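PDB 3MJH: early endosome antigen 1, which probably tethers early endosomal membranes before fusion and binds a Rab GTPase through its N-terminal C2H2 zinc finger. Local coordinates for residues B[6-11]-B[23-28]. Residues are numbered along the deposited sequence; the frame is centred on the assembly and turned at random.
With ZN (zinc ion), chain G.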
# COMPACT_ATOMS: atom_id res chain seq x y z
N PHE B 6 13.72 -7.69 4.39
CA PHE B 6 14.14 -7.65 3.00
C PHE B 6 13.77 -8.95 2.27
O PHE B 6 14.63 -9.69 1.79
CB PHE B 6 15.62 -7.27 2.91
CG PHE B 6 15.96 -6.00 3.66
CD1 PHE B 6 15.57 -4.75 3.17
CD2 PHE B 6 16.64 -6.06 4.88
CE1 PHE B 6 15.88 -3.58 3.87
CE2 PHE B 6 16.95 -4.90 5.59
CZ PHE B 6 16.57 -3.65 5.09
N ILE B 7 12.46 -9.19 2.18
CA ILE B 7 11.89 -10.35 1.46
C ILE B 7 11.82 -10.10 -0.04
O ILE B 7 11.38 -9.04 -0.49
CB ILE B 7 10.46 -10.68 1.94
CG1 ILE B 7 10.42 -10.88 3.46
CG2 ILE B 7 9.91 -11.92 1.24
CD1 ILE B 7 9.10 -10.52 4.05
N CYS B 8 12.24 -11.10 -0.80
CA CYS B 8 12.08 -11.07 -2.25
C CYS B 8 10.63 -11.36 -2.58
O CYS B 8 10.13 -12.44 -2.25
CB CYS B 8 13.01 -12.08 -2.92
SG CYS B 8 12.73 -12.23 -4.68
N PRO B 9 9.92 -10.41 -3.20
CA PRO B 9 8.52 -10.67 -3.56
C PRO B 9 8.29 -11.81 -4.57
O PRO B 9 7.18 -12.33 -4.66
CB PRO B 9 8.02 -9.32 -4.09
CG PRO B 9 9.23 -8.58 -4.48
CD PRO B 9 10.34 -9.04 -3.57
N GLN B 10 9.33 -12.20 -5.30
CA GLN B 10 9.22 -13.25 -6.32
C GLN B 10 9.28 -14.68 -5.77
O GLN B 10 8.53 -15.56 -6.22
CB GLN B 10 10.28 -13.06 -7.40
CG GLN B 10 9.91 -12.03 -8.44
CD GLN B 10 8.99 -12.61 -9.51
OE1 GLN B 10 9.32 -13.62 -10.14
NE2 GLN B 10 7.84 -11.97 -9.72
N CYS B 11 10.19 -14.93 -4.84
CA CYS B 11 10.32 -16.27 -4.28
C CYS B 11 10.18 -16.29 -2.76
O CYS B 11 10.31 -17.34 -2.15
CB CYS B 11 11.64 -16.92 -4.72
SG CYS B 11 13.09 -16.10 -4.09
N LYS B 23 21.06 -7.57 -4.89
CA LYS B 23 21.97 -8.59 -5.42
C LYS B 23 21.21 -9.87 -5.80
O LYS B 23 21.31 -10.34 -6.94
CB LYS B 23 23.08 -8.94 -4.41
CG LYS B 23 24.26 -7.97 -4.39
CD LYS B 23 25.31 -8.37 -3.32
CE LYS B 23 26.52 -7.42 -3.37
NZ LYS B 23 27.63 -7.80 -2.43
N HIS B 24 20.47 -10.43 -4.84
CA HIS B 24 19.71 -11.65 -5.08
C HIS B 24 18.77 -11.50 -6.28
O HIS B 24 18.79 -12.32 -7.18
CB HIS B 24 18.90 -12.06 -3.85
CG HIS B 24 17.73 -12.94 -4.17
ND1 HIS B 24 17.85 -14.30 -4.38
CD2 HIS B 24 16.42 -12.64 -4.37
CE1 HIS B 24 16.67 -14.80 -4.68
NE2 HIS B 24 15.78 -13.82 -4.67
N TYR B 25 17.97 -10.43 -6.27
CA TYR B 25 16.97 -10.20 -7.33
C TYR B 25 17.60 -10.14 -8.72
O TYR B 25 17.11 -10.75 -9.66
CB TYR B 25 16.16 -8.93 -7.06
CG TYR B 25 14.86 -8.86 -7.84
CD1 TYR B 25 13.66 -9.25 -7.26
CD2 TYR B 25 14.84 -8.41 -9.16
CE1 TYR B 25 12.46 -9.18 -7.96
CE2 TYR B 25 13.66 -8.37 -9.88
CZ TYR B 25 12.46 -8.75 -9.27
OH TYR B 25 11.29 -8.70 -9.96
N GLU B 26 18.69 -9.38 -8.86
CA GLU B 26 19.34 -9.23 -10.16
C GLU B 26 20.00 -10.53 -10.69
O GLU B 26 20.09 -10.74 -11.91
CB GLU B 26 20.36 -8.08 -10.14
CG GLU B 26 19.72 -6.69 -10.09
CD GLU B 26 18.78 -6.42 -11.26
OE1 GLU B 26 17.65 -5.92 -11.02
OE2 GLU B 26 19.16 -6.71 -12.42
N ALA B 27 20.43 -11.38 -9.77
CA ALA B 27 21.06 -12.65 -10.13
C ALA B 27 20.04 -13.72 -10.51
O ALA B 27 20.36 -14.65 -11.25
CB ALA B 27 21.93 -13.13 -9.00
N VAL B 28 18.85 -13.66 -9.98
CA VAL B 28 17.90 -14.71 -10.19
C VAL B 28 16.65 -14.31 -10.91
O VAL B 28 16.14 -15.05 -11.69
CB VAL B 28 17.51 -15.27 -8.87
CG1 VAL B 28 16.43 -16.22 -9.04
CG2 VAL B 28 18.66 -15.87 -8.24
ZN ZN G . 13.81 -14.19 -5.09
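Cys8, Cys11 and His24 meet on one zinc ion, which links loop 6-11 to helix 18-28. Cys8 SG and Cys11 SG each bind the zinc at 2.3 Å, and His24 NE2 reaches it at 2.0 Å. Around the metal, Cys8 SG lies in the plane of the imidazole at its edge, 3.4 Å from His24 NE2, whereas Cys11 SG approaches the same ring obliquely. With chi1 at 174°, Cys8 turns its sulfur away from its own backbone N and toward the helix, where the zinc sits. His29, just past the end of helix 18-28, supplies the fourth ligand and completes the Cys2His2 site of a classical C2H2 zinc finger. Next to the site, the Tyr25 ring passes alongside Cys8, with CD1 4.0 Å from Cys8 SG, in an oblique sulfur-aromatic contact. Farther along this ring, Gln10 CG rests 3.9 Å from Tyr25 CE1, the Gln10 amide plane turned 75° from the ring. A weak hydrogen bond from Gln10 N also reaches Cys8 SG (3.5 Å) and may temper the charge on the thiolate. Tyr25 OH is hydrogen-bonded to a basic side chain of the partner protein's chain.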